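Local coordinates for protein triosephosphate isomerase (Trichomonas vaginalis, PDB 4O4V) that probably catalyses the interconversion of D-glyceraldehyde 3-phosphate and dihydroxyacetone phosphate in glycolysis and gluconeogenesis, as a homodimer of TIM barrels, at residues A110-A115 with I122-G127; E147-A152 with V161-E166; N64-P69 with D105-A110. One frame throughout, in Å; residues are numbered along the deposited sequence.

Contact 1. Residues A110-A115 with I122-G127; sequences AKAKFA and IIYCCG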
ATOM      1  N   ALA A 110      -4.338  12.525  10.549  1.00 10.53           N
ATOM      2  CA  ALA A 110      -2.915  12.435  10.777  1.00 11.22           C
ATOM      3  C   ALA A 110      -2.184  12.407   9.433  1.00 10.05           C
ATOM      4  O   ALA A 110      -1.127  13.024   9.283  1.00 10.33           O
ATOM      5  CB  ALA A 110      -2.585  11.216  11.613  1.00 10.78           C
ATOM      6  N   LYS A 111      -2.709  11.694   8.437  1.00  9.16           N
ATOM      7  CA  LYS A 111      -2.105  11.670   7.098  1.00  9.60           C
ATOM      8  C   LYS A 111      -2.121  13.045   6.446  1.00  9.48           C
ATOM      9  O   LYS A 111      -1.119  13.480   5.841  1.00  9.81           O
ATOM     10  CB  LYS A 111      -2.841  10.684   6.190  1.00  9.00           C
ATOM     11  CG  LYS A 111      -2.655   9.244   6.558  1.00  9.81           C
ATOM     12  CD  LYS A 111      -3.373   8.298   5.608  1.00  9.16           C
ATOM     13  CE  LYS A 111      -3.132   6.858   6.033  1.00 10.36           C
ATOM     14  NZ  LYS A 111      -3.512   5.909   4.966  1.00  9.75           N
ATOM     15  N   ALA A 112      -3.232  13.754   6.557  1.00  9.19           N
ATOM     16  CA  ALA A 112      -3.329  15.066   5.935  1.00  9.12           C
ATOM     17  C   ALA A 112      -2.315  16.035   6.548  1.00  9.34           C
ATOM     18  O   ALA A 112      -1.628  16.749   5.821  1.00  9.58           O
ATOM     19  CB  ALA A 112      -4.738  15.631   6.102  1.00  9.50           C
ATOM     20  N   LYS A 113      -2.217  16.048   7.877  1.00  9.59           N
ATOM     21  CA  LYS A 113      -1.267  16.919   8.544  1.00  9.48           C
ATOM     22  C   LYS A 113       0.157  16.567   8.120  1.00  9.27           C
ATOM     23  O   LYS A 113       0.950  17.463   7.791  1.00  9.90           O
ATOM     24  CB  LYS A 113      -1.419  16.786  10.047  1.00 11.08           C
ATOM     25  CG  LYS A 113      -0.466  17.664  10.867  1.00 12.77           C
ATOM     26  CD  LYS A 113      -0.744  17.566  12.370  1.00 15.55           C
ATOM     27  CE  LYS A 113       0.146  18.480  13.226  1.00 16.77           C
ATOM     28  NZ  LYS A 113       1.547  18.063  13.200  1.00 17.79           N
ATOM     29  N   PHE A 114       0.506  15.287   8.165  1.00  9.69           N
ATOM     30  CA  PHE A 114       1.864  14.858   7.853  1.00 10.15           C
ATOM     31  C   PHE A 114       2.214  15.155   6.403  1.00  8.86           C
ATOM     32  O   PHE A 114       3.296  15.677   6.117  1.00 10.21           O
ATOM     33  CB  PHE A 114       2.049  13.375   8.164  1.00 10.25           C
ATOM     34  CG  PHE A 114       3.444  12.911   7.951  1.00 10.18           C
ATOM     35  CD1 PHE A 114       4.412  13.228   8.847  1.00 12.28           C
ATOM     36  CD2 PHE A 114       3.788  12.166   6.820  1.00 10.84           C
ATOM     37  CE1 PHE A 114       5.722  12.840   8.637  1.00 13.15           C
ATOM     38  CE2 PHE A 114       5.085  11.775   6.629  1.00 12.79           C
ATOM     39  CZ  PHE A 114       6.039  12.117   7.526  1.00 14.31           C
ATOM     40  N   ALA A 115       1.291  14.876   5.487  1.00  8.98           N
ATOM     41  CA  ALA A 115       1.560  15.138   4.070  1.00  8.67           C
ATOM     42  C   ALA A 115       1.794  16.643   3.826  1.00  8.41           C
ATOM     43  O   ALA A 115       2.786  17.043   3.190  1.00  9.64           O
ATOM     44  CB  ALA A 115       0.433  14.623   3.217  1.00  8.82           C
ATOM     45  N   ILE A 122      -2.797  17.644  -1.300  1.00  7.65           N
ATOM     46  CA  ILE A 122      -3.704  16.557  -1.047  1.00  7.09           C
ATOM     47  C   ILE A 122      -5.039  16.726  -1.729  1.00  7.58           C
ATOM     48  O   ILE A 122      -5.555  17.859  -1.841  1.00  7.69           O
ATOM     49  CB  ILE A 122      -3.926  16.303   0.471  1.00  7.49           C
ATOM     50  CG1 ILE A 122      -4.677  17.428   1.178  1.00  8.51           C
ATOM     51  CG2 ILE A 122      -2.591  16.027   1.165  1.00  9.49           C
ATOM     52  CD1 ILE A 122      -5.003  17.160   2.658  1.00  9.21           C
ATOM     53  N   ILE A 123      -5.620  15.607  -2.144  1.00  7.26           N
ATOM     54  CA  ILE A 123      -7.002  15.524  -2.577  1.00  7.34           C
ATOM     55  C   ILE A 123      -7.709  14.719  -1.500  1.00  6.81           C
ATOM     56  O   ILE A 123      -7.553  13.482  -1.422  1.00  8.01           O
ATOM     57  CB  ILE A 123      -7.162  14.861  -3.943  1.00  7.38           C
ATOM     58  CG1 ILE A 123      -6.372  15.591  -5.032  1.00  8.06           C
ATOM     59  CG2 ILE A 123      -8.643  14.749  -4.315  1.00  8.91           C
ATOM     60  CD1 ILE A 123      -6.167  14.768  -6.285  1.00 10.37           C
ATOM     61  N   TYR A 124      -8.429  15.403  -0.625  1.00  6.84           N
ATOM     62  CA  TYR A 124      -9.032  14.787   0.568  1.00  7.32           C
ATOM     63  C   TYR A 124     -10.491  14.453   0.271  1.00  6.87           C
ATOM     64  O   TYR A 124     -11.265  15.360  -0.093  1.00  7.41           O
ATOM     65  CB  TYR A 124      -8.924  15.734   1.759  1.00  8.05           C
ATOM     66  CG  TYR A 124      -9.205  15.080   3.089  1.00  8.75           C
ATOM     67  CD1 TYR A 124     -10.481  14.979   3.578  1.00  9.60           C
ATOM     68  CD2 TYR A 124      -8.169  14.548   3.845  1.00  9.85           C
ATOM     69  CE1 TYR A 124     -10.727  14.386   4.842  1.00  9.97           C
ATOM     70  CE2 TYR A 124      -8.405  13.980   5.072  1.00 11.05           C
ATOM     71  CZ  TYR A 124      -9.670  13.890   5.559  1.00 10.06           C
ATOM     72  OH  TYR A 124      -9.835  13.328   6.811  1.00 12.87           O
ATOM     73  N   CYS A 125     -10.878  13.196   0.394  1.00  7.00           N
ATOM     74  CA  CYS A 125     -12.197  12.735  -0.001  1.00  7.22           C
ATOM     75  C   CYS A 125     -13.129  12.567   1.175  1.00  7.09           C
ATOM     76  O   CYS A 125     -12.715  12.175   2.258  1.00  8.79           O
ATOM     77  CB  CYS A 125     -12.048  11.377  -0.713  1.00  6.71           C
ATOM     78  SG  CYS A 125     -10.994  11.368  -2.173  1.00  8.21           S
ATOM     79  N   CYS A 126     -14.411  12.849   0.928  1.00  7.21           N
ATOM     80  CA  CYS A 126     -15.470  12.685   1.910  1.00  7.30           C
ATOM     81  C   CYS A 126     -16.736  12.259   1.180  1.00  7.16           C
ATOM     82  O   CYS A 126     -16.743  12.187  -0.071  1.00  8.59           O
ATOM     83  CB  CYS A 126     -15.703  14.026   2.599  1.00  7.84           C
ATOM     84  SG  CYS A 126     -16.370  15.350   1.548  1.00  9.69           S
ATOM     85  N   GLY A 127     -17.786  11.913   1.928  1.00  7.62           N
ATOM     86  CA  GLY A 127     -19.073  11.580   1.329  1.00  7.57           C
ATOM     87  C   GLY A 127     -19.860  10.616   2.184  1.00  8.08           C
ATOM     88  O   GLY A 127     -19.292   9.792   2.898  1.00  8.36           O
TER

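Contact 2. Residues E147-A152 with V161-E166; sequences EKMIPA and VVIAYE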
ATOM      1  N   GLU A 147     -15.081  18.638   9.444  1.00 12.11           N
ATOM      2  CA  GLU A 147     -14.653  19.186  10.721  1.00 14.35           C
ATOM      3  C   GLU A 147     -13.517  18.393  11.362  1.00 13.52           C
ATOM      4  O   GLU A 147     -12.753  18.961  12.144  1.00 14.96           O
ATOM      5  CB  GLU A 147     -15.849  19.319  11.672  1.00 16.55           C
ATOM      6  CG  GLU A 147     -16.867  20.378  11.245  1.00 17.73           C
ATOM      7  CD  GLU A 147     -18.070  20.453  12.165  1.00 26.00           C
ATOM      8  OE1 GLU A 147     -17.926  20.997  13.280  1.00 32.80           O
ATOM      9  OE2 GLU A 147     -19.167  19.998  11.778  1.00 24.01           O
ATOM     10  N   LYS A 148     -13.383  17.108  11.055  1.00 13.57           N
ATOM     11  CA  LYS A 148     -12.200  16.357  11.483  1.00 14.62           C
ATOM     12  C   LYS A 148     -10.968  16.699  10.647  1.00 12.13           C
ATOM     13  O   LYS A 148      -9.842  16.685  11.155  1.00 15.57           O
ATOM     14  CB  LYS A 148     -12.466  14.846  11.417  1.00 17.06           C
ATOM     15  N   MET A 149     -11.173  17.026   9.382  1.00 11.74           N
ATOM     16  CA  MET A 149     -10.070  17.407   8.502  1.00 10.93           C
ATOM     17  C   MET A 149      -9.500  18.793   8.830  1.00 10.39           C
ATOM     18  O   MET A 149      -8.288  19.004   8.825  1.00 11.91           O
ATOM     19  CB  MET A 149     -10.551  17.387   7.035  1.00 12.47           C
ATOM     20  CG  MET A 149      -9.454  17.611   5.988  1.00 11.41           C
ATOM     21  SD  MET A 149      -9.999  18.317   4.387  1.00 14.83           S
ATOM     22  CE  MET A 149     -10.374  19.972   4.894  1.00 18.06           C
ATOM     23  N   ILE A 150     -10.380  19.741   9.126  1.00 11.76           N
ATOM     24  CA  ILE A 150      -9.983  21.137   9.275  1.00 11.68           C
ATOM     25  C   ILE A 150      -8.793  21.346  10.244  1.00 12.79           C
ATOM     26  O   ILE A 150      -7.835  22.023   9.881  1.00 12.97           O
ATOM     27  CB  ILE A 150     -11.194  22.034   9.641  1.00 12.67           C
ATOM     28  CG1 ILE A 150     -11.997  22.282   8.382  1.00 12.21           C
ATOM     29  CG2 ILE A 150     -10.757  23.364  10.287  1.00 14.05           C
ATOM     30  CD1 ILE A 150     -13.401  22.836   8.653  1.00 14.84           C
ATOM     31  N   PRO A 151      -8.824  20.788  11.468  1.00 13.15           N
ATOM     32  CA  PRO A 151      -7.717  21.078  12.395  1.00 15.20           C
ATOM     33  C   PRO A 151      -6.390  20.439  11.980  1.00 15.03           C
ATOM     34  O   PRO A 151      -5.345  20.786  12.518  1.00 16.95           O
ATOM     35  CB  PRO A 151      -8.174  20.468  13.736  1.00 20.13           C
ATOM     36  CG  PRO A 151      -9.591  20.016  13.538  1.00 23.60           C
ATOM     37  CD  PRO A 151      -9.941  20.057  12.101  1.00 15.06           C
ATOM     38  N   ALA A 152      -6.430  19.498  11.045  1.00 13.23           N
ATOM     39  CA  ALA A 152      -5.215  18.874  10.528  1.00 13.19           C
ATOM     40  C   ALA A 152      -4.448  19.784   9.581  1.00 14.31           C
ATOM     41  O   ALA A 152      -3.247  19.609   9.395  1.00 14.82           O
ATOM     42  CB  ALA A 152      -5.533  17.571   9.839  1.00 14.83           C
ATOM     43  N   VAL A 161      -4.706  22.152  -0.568  1.00  9.54           N
ATOM     44  CA  VAL A 161      -5.811  21.263  -0.289  1.00  8.82           C
ATOM     45  C   VAL A 161      -6.872  21.357  -1.368  1.00  8.24           C
ATOM     46  O   VAL A 161      -7.318  22.455  -1.702  1.00  9.02           O
ATOM     47  CB  VAL A 161      -6.455  21.591   1.076  1.00 10.14           C
ATOM     48  CG1 VAL A 161      -7.686  20.745   1.370  1.00 11.12           C
ATOM     49  CG2 VAL A 161      -5.442  21.438   2.188  1.00 11.49           C
ATOM     50  N   VAL A 162      -7.291  20.207  -1.881  1.00  7.96           N
ATOM     51  CA  VAL A 162      -8.463  20.058  -2.733  1.00  6.74           C
ATOM     52  C   VAL A 162      -9.377  19.054  -2.038  1.00  6.95           C
ATOM     53  O   VAL A 162      -8.865  18.091  -1.449  1.00  7.90           O
ATOM     54  CB  VAL A 162      -8.030  19.548  -4.131  1.00  7.99           C
ATOM     55  CG1 VAL A 162      -9.206  19.173  -5.004  1.00  9.51           C
ATOM     56  CG2 VAL A 162      -7.145  20.587  -4.824  1.00  8.97           C
ATOM     57  N   ILE A 163     -10.686  19.259  -2.073  1.00  7.30           N
ATOM     58  CA  ILE A 163     -11.632  18.332  -1.439  1.00  6.51           C
ATOM     59  C   ILE A 163     -12.468  17.670  -2.511  1.00  7.14           C
ATOM     60  O   ILE A 163     -12.927  18.352  -3.421  1.00  8.42           O
ATOM     61  CB  ILE A 163     -12.545  19.107  -0.454  1.00  7.94           C
ATOM     62  CG1 ILE A 163     -11.713  19.758   0.655  1.00  9.14           C
ATOM     63  CG2 ILE A 163     -13.610  18.184   0.115  1.00  8.31           C
ATOM     64  CD1 ILE A 163     -12.471  20.727   1.515  1.00  9.97           C
ATOM     65  N   ALA A 164     -12.669  16.363  -2.428  1.00  6.83           N
ATOM     66  CA  ALA A 164     -13.535  15.635  -3.352  1.00  6.41           C
ATOM     67  C   ALA A 164     -14.734  15.063  -2.618  1.00  6.89           C
ATOM     68  O   ALA A 164     -14.578  14.383  -1.586  1.00  8.81           O
ATOM     69  CB  ALA A 164     -12.774  14.537  -4.058  1.00  7.81           C
ATOM     70  N   TYR A 165     -15.924  15.305  -3.133  1.00  7.00           N
ATOM     71  CA  TYR A 165     -17.152  14.722  -2.616  1.00  6.59           C
ATOM     72  C   TYR A 165     -17.542  13.473  -3.406  1.00  6.94           C
ATOM     73  O   TYR A 165     -17.754  13.534  -4.633  1.00  7.41           O
ATOM     74  CB  TYR A 165     -18.304  15.730  -2.741  1.00  7.87           C
ATOM     75  CG  TYR A 165     -19.635  15.099  -2.385  1.00  7.33           C
ATOM     76  CD1 TYR A 165     -19.906  14.691  -1.093  1.00  8.56           C
ATOM     77  CD2 TYR A 165     -20.581  14.798  -3.345  1.00  8.39           C
ATOM     78  CE1 TYR A 165     -21.093  14.027  -0.777  1.00  8.71           C
ATOM     79  CE2 TYR A 165     -21.761  14.151  -3.035  1.00  8.34           C
ATOM     80  CZ  TYR A 165     -22.022  13.761  -1.759  1.00  7.93           C
ATOM     81  OH  TYR A 165     -23.200  13.075  -1.503  1.00  8.62           O
ATOM     82  N   GLU A 166     -17.696  12.369  -2.695  1.00  6.90           N
ATOM     83  CA  GLU A 166     -18.064  11.066  -3.269  1.00  7.47           C
ATOM     84  C   GLU A 166     -19.465  10.714  -2.785  1.00  7.41           C
ATOM     85  O   GLU A 166     -19.674  10.499  -1.591  1.00  7.63           O
ATOM     86  CB  GLU A 166     -17.106   9.968  -2.802  1.00  7.59           C
ATOM     87  CG  GLU A 166     -15.682  10.177  -3.221  1.00 10.75           C
ATOM     88  CD  GLU A 166     -14.869   8.959  -2.788  1.00 11.42           C
ATOM     89  OE1 GLU A 166     -14.989   7.862  -3.453  1.00 14.84           O
ATOM     90  OE2 GLU A 166     -14.309   8.988  -1.691  1.00  9.91           O
TER

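Contact 3. Residues N64-P69 with D105-A110; sequences NVFTKP and DEFLAA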
ATOM      1  N   ASN A  64      -2.530   7.116  -1.952  1.00  6.61           N
ATOM      2  CA  ASN A  64      -2.521   6.992  -0.496  1.00  7.23           C
ATOM      3  C   ASN A  64      -1.094   7.274  -0.031  1.00  7.25           C
ATOM      4  O   ASN A  64      -0.160   7.149  -0.828  1.00  7.71           O
ATOM      5  CB  ASN A  64      -2.931   5.576  -0.069  1.00  7.55           C
ATOM      6  CG  ASN A  64      -3.032   5.409   1.420  1.00  7.95           C
ATOM      7  OD1 ASN A  64      -3.519   6.284   2.106  1.00  8.80           O
ATOM      8  ND2 ASN A  64      -2.555   4.265   1.917  1.00  9.64           N
ATOM      9  N   VAL A  65      -0.924   7.557   1.255  1.00  7.24           N
ATOM     10  CA  VAL A  65       0.392   7.602   1.908  1.00  8.20           C
ATOM     11  C   VAL A  65       0.193   7.187   3.350  1.00  8.20           C
ATOM     12  O   VAL A  65      -0.924   7.229   3.882  1.00  9.78           O
ATOM     13  CB  VAL A  65       1.043   9.007   1.882  1.00  9.64           C
ATOM     14  CG1 VAL A  65       1.258   9.513   0.500  1.00 12.96           C
ATOM     15  CG2 VAL A  65       0.250  10.023   2.666  1.00 11.12           C
ATOM     16  N   PHE A  66       1.264   6.792   4.024  1.00  8.83           N
ATOM     17  CA  PHE A  66       1.192   6.492   5.449  1.00  8.45           C
ATOM     18  C   PHE A  66       1.398   7.771   6.292  1.00  8.34           C
ATOM     19  O   PHE A  66       1.535   8.852   5.762  1.00  9.57           O
ATOM     20  CB  PHE A  66       2.204   5.368   5.774  1.00  8.84           C
ATOM     21  CG  PHE A  66       2.039   4.765   7.130  1.00  9.12           C
ATOM     22  CD1 PHE A  66       0.862   4.159   7.527  1.00  9.99           C
ATOM     23  CD2 PHE A  66       3.092   4.796   8.045  1.00  9.33           C
ATOM     24  CE1 PHE A  66       0.732   3.611   8.774  1.00 10.29           C
ATOM     25  CE2 PHE A  66       2.949   4.255   9.287  1.00  9.99           C
ATOM     26  CZ  PHE A  66       1.794   3.676   9.664  1.00 10.56           C
ATOM     27  N   THR A  67       1.364   7.640   7.620  1.00  9.85           N
ATOM     28  CA  THR A  67       1.416   8.775   8.552  1.00  9.48           C
ATOM     29  C   THR A  67       2.813   9.147   9.036  1.00 10.31           C
ATOM     30  O   THR A  67       2.968  10.142   9.737  1.00 11.73           O
ATOM     31  CB  THR A  67       0.621   8.435   9.794  1.00 10.63           C
ATOM     32  OG1 THR A  67       1.059   7.152  10.230  1.00 11.50           O
ATOM     33  CG2 THR A  67      -0.894   8.438   9.537  1.00 11.68           C
ATOM     34  N   LYS A  68       3.817   8.357   8.699  1.00  9.96           N
ATOM     35  CA  LYS A  68       5.170   8.516   9.220  1.00 10.89           C
ATOM     36  C   LYS A  68       6.179   8.621   8.084  1.00 10.25           C
ATOM     37  O   LYS A  68       5.886   8.168   6.976  1.00 10.42           O
ATOM     38  CB  LYS A  68       5.508   7.288  10.083  1.00 12.40           C
ATOM     39  CG  LYS A  68       4.559   7.050  11.257  1.00 15.82           C
ATOM     40  CD  LYS A  68       4.654   8.106  12.336  1.00 20.80           C
ATOM     41  CE  LYS A  68       3.785   7.714  13.530  1.00 27.13           C
ATOM     42  NZ  LYS A  68       3.854   8.694  14.641  1.00 35.43           N
ATOM     43  N   PRO A  69       7.394   9.127   8.344  1.00 11.06           N
ATOM     44  CA  PRO A  69       8.380   9.272   7.252  1.00 10.63           C
ATOM     45  C   PRO A  69       8.974   7.970   6.740  1.00  9.73           C
ATOM     46  O   PRO A  69       9.368   7.886   5.579  1.00 10.01           O
ATOM     47  CB  PRO A  69       9.477  10.149   7.865  1.00 12.67           C
ATOM     48  CG  PRO A  69       9.319   9.947   9.317  1.00 15.22           C
ATOM     49  CD  PRO A  69       7.845   9.777   9.578  1.00 11.64           C
ATOM     50  N   ASP A 105     -11.306   8.491  10.551  1.00 10.76           N
ATOM     51  CA  ASP A 105     -11.062   9.922  10.433  1.00 11.58           C
ATOM     52  C   ASP A 105      -9.800  10.353  11.186  1.00 12.33           C
ATOM     53  O   ASP A 105      -9.109  11.275  10.746  1.00 12.70           O
ATOM     54  CB  ASP A 105     -12.270  10.739  10.919  1.00 13.04           C
ATOM     55  CG  ASP A 105     -13.461  10.640   9.973  1.00 14.54           C
ATOM     56  OD1 ASP A 105     -13.386  11.160   8.839  1.00 13.44           O
ATOM     57  OD2 ASP A 105     -14.495  10.069  10.375  1.00 20.37           O
ATOM     58  N   GLU A 106      -9.488   9.723  12.313  1.00 11.19           N
ATOM     59  CA  GLU A 106      -8.282  10.089  13.058  1.00 12.28           C
ATOM     60  C   GLU A 106      -7.020   9.752  12.250  1.00 11.39           C
ATOM     61  O   GLU A 106      -6.078  10.538  12.181  1.00 11.97           O
ATOM     62  CB  GLU A 106      -8.267   9.369  14.404  1.00 15.31           C
ATOM     63  N   PHE A 107      -6.980   8.578  11.636  1.00 10.81           N
ATOM     64  CA  PHE A 107      -5.857   8.155  10.798  1.00 10.07           C
ATOM     65  C   PHE A 107      -5.718   9.123   9.626  1.00  9.17           C
ATOM     66  O   PHE A 107      -4.610   9.537   9.274  1.00  9.60           O
ATOM     67  CB  PHE A 107      -6.159   6.716  10.326  1.00 10.49           C
ATOM     68  CG  PHE A 107      -5.041   5.981   9.632  1.00  9.88           C
ATOM     69  CD1 PHE A 107      -3.713   6.074  10.035  1.00 12.82           C
ATOM     70  CD2 PHE A 107      -5.372   5.069   8.634  1.00 11.48           C
ATOM     71  CE1 PHE A 107      -2.719   5.289   9.400  1.00 12.11           C
ATOM     72  CE2 PHE A 107      -4.411   4.258   8.016  1.00 11.07           C
ATOM     73  CZ  PHE A 107      -3.077   4.367   8.405  1.00 11.55           C
ATOM     74  N   LEU A 108      -6.830   9.472   8.994  1.00  9.54           N
ATOM     75  CA  LEU A 108      -6.817  10.341   7.824  1.00  9.22           C
ATOM     76  C   LEU A 108      -6.379  11.762   8.166  1.00  9.60           C
ATOM     77  O   LEU A 108      -5.645  12.391   7.400  1.00 10.03           O
ATOM     78  CB  LEU A 108      -8.184  10.339   7.148  1.00  9.51           C
ATOM     79  CG  LEU A 108      -8.551   8.987   6.538  1.00  9.26           C
ATOM     80  CD1 LEU A 108     -10.026   8.961   6.132  1.00 11.53           C
ATOM     81  CD2 LEU A 108      -7.684   8.650   5.378  1.00 10.96           C
ATOM     82  N   ALA A 109      -6.831  12.292   9.293  1.00  9.56           N
ATOM     83  CA  ALA A 109      -6.384  13.603   9.729  1.00 11.34           C
ATOM     84  C   ALA A 109      -4.870  13.595   9.963  1.00  9.73           C
ATOM     85  O   ALA A 109      -4.196  14.565   9.582  1.00 11.14           O
ATOM     86  CB  ALA A 109      -7.151  14.014  10.976  1.00 11.69           C
ATOM     87  N   ALA A 110      -4.338  12.525  10.549  1.00 10.53           N
ATOM     88  CA  ALA A 110      -2.915  12.435  10.777  1.00 11.22           C
ATOM     89  C   ALA A 110      -2.184  12.407   9.433  1.00 10.05           C
ATOM     90  O   ALA A 110      -1.127  13.024   9.283  1.00 10.33           O
ATOM     91  CB  ALA A 110      -2.585  11.216  11.613  1.00 10.78           C
TER

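Contact 1. Residues A110-A115 with I122-G127
Ala112 and Ile122 bring the two backbones together, CA to CA 7.1 Å, where the helix 110-115 runs nearly antiparallel (168°) to the strand 122-126 with 10.0 Å between the segment axes. This is one half of a beta-alpha-beta unit of the TIM barrel: the chain descends along helix 105-117 on the outside, turns, and returns as strand 121-126 in the wall. The strand is held in the sheet by backbone hydrogen bonds to both neighbours, from Ile122 and Tyr124 to Val162 and from Ile123 to Thr90 and Leu92. Its side chains therefore alternate: Ile122 and Tyr124 face the helix, while Ile123 and Cys125 lie on the other side of the strand.

The meeting is purely apolar. On the helix, Ala112 and Ala115, one turn apart, offer single methyl groups, which suit a helix that must lie close to a sheet bearing larger residues. Ile122 answers both with its two branches. Its CG2 touches Ala115 CB at 3.9 Å, whereas CG1 stands between the backbone N and the carbonyl carbon (chi1 68°) and extends from there, bringing CD1 up to Ala112 CB at 3.8 Å. Beta-branching suits the strand, and here it also supplies one methyl for each alanine. The same isoleucine touches Leu92 and Leu116, so the packing extends to the neighbouring strand 89-92 and to the next residue of the helix.

Tyr124 adds a looser touch. With CG anti to the backbone N (chi1 -166°), its ring is carried out from the strand toward the helix and also touches Leu108 of helix 105-117 and Met149 of helix 138-149. Ala112 CB approaches this ring obliquely, and the atom it meets is CE2, at 4.2 Å.

Contact 2. Residues E147-A152 with V161-E166
Met149 reaches across to Ile163 on a slant, the two side chains meeting by their end methyls, CE of the methionine and CD1 of the isoleucine, 4.0 Å apart. The backbones are well separated here, with 10.1 Å between the CA atoms of this pair, so a long, flexible side chain suits the helical position. Met149 starts with CG turned away from the main-chain nitrogen (chi1 -173°), which sends the chain toward the strand, and then bends at the CG-SD bond (chi3 71°) to bring CE against the sheet. Ile163 holds CG1 beside the backbone N, and the extended chain beyond it projects CD1 toward the helix.

Val161, two residues earlier in the strand, points to the same side and presents CG1 to Met149 CE at a looser 4.5 Å. The methionine methyl thus touches both outward residues, while Val162 between them points away. Branched residues at both places suit the extended backbone and give a rigid surface for a pliant thioether to settle on.

In the TIM barrel this is the return half of a beta-alpha-beta crossover: helix 138-149 follows strand 121-126 on the outside and leads, through a loop, into strand 161-165. The sulfur-bearing side chain also rests on Tyr124 of the preceding strand and on Trp158 of the loop, so it lies over the seam between two neighbouring strands.

Ala164 faces the opposite way from Ile163, packing against Ile123 and Cys125. On the helical side, Ala152 N is hydrogen-bonded to Met149 O, 2.9 Å away.

Contact 3. Residues N64-P69 with D105-A110
Phe66 and Phe107 make the aromatic part of this contact, their side chains crossing at about a right angle. CE1 of Phe66 comes up in the plane of the Phe107 ring, at its edge, and stands 3.9 Å from Phe107 CE1; seen from Phe66, that carbon arrives obliquely. Phe107 leaves the helix with its ring swung opposite the main-chain nitrogen (chi1 -170°), which brings the far end of the ring over to the loop. A large flat residue suits this place because it spans the gap between helix and loop. Phe66 also meets the ring of Phe73, their planes at about 45°.

The methyl contacts centre on Thr67 CG2. It lies 3.6 Å from Phe107 CE1, oblique to the Phe107 ring, and 3.9 Å from Ala110 CB, so it touches both the phenylalanine and the small alanine one turn along. The two-faced character of threonine is used fully: the methyl serves the helix, while OG1 sits 3.5 Å above the Phe66 ring, over its centre.

No hydrogen bond joins 64-69 to 105-110 directly. The polar tie runs to the next helical residue, Lys111, whose NZ is hydrogen-bonded to Asn64 OD1 and forms a salt bridge with Glu103. Phe107 N, near the start of the helix, is hydrogen-bonded to Asp104 OD1.

Segment 64-69 lies near the start of the long loop after strand 59-62, loop 3, and Asn64 packs on Gly75 of the second subunit, which belongs to the same loop there; in triosephosphate isomerases this loop characteristically reaches into the partner subunit.

The three contacts follow one another along the chain in the order 3, 1, 2, all within a single TIM barrel. Contacts 3 and 1 share Ala110 and use successive parts of helix 105-117, their centres about 7 Å apart; the Phe114 ring, packed on Thr67 O and Pro69, links them. Contacts 1 and 2 lie about 6 Å apart, centre to centre, and are joined through the sheet, since strands 121-126 and 161-165 are neighbours. Contacts 2 and 3, about 13 Å apart between centres, meet where Ala152 packs on Ala109. Together they form a continuous path from the dimer-facing loop, through the outer helices, to the barrel wall.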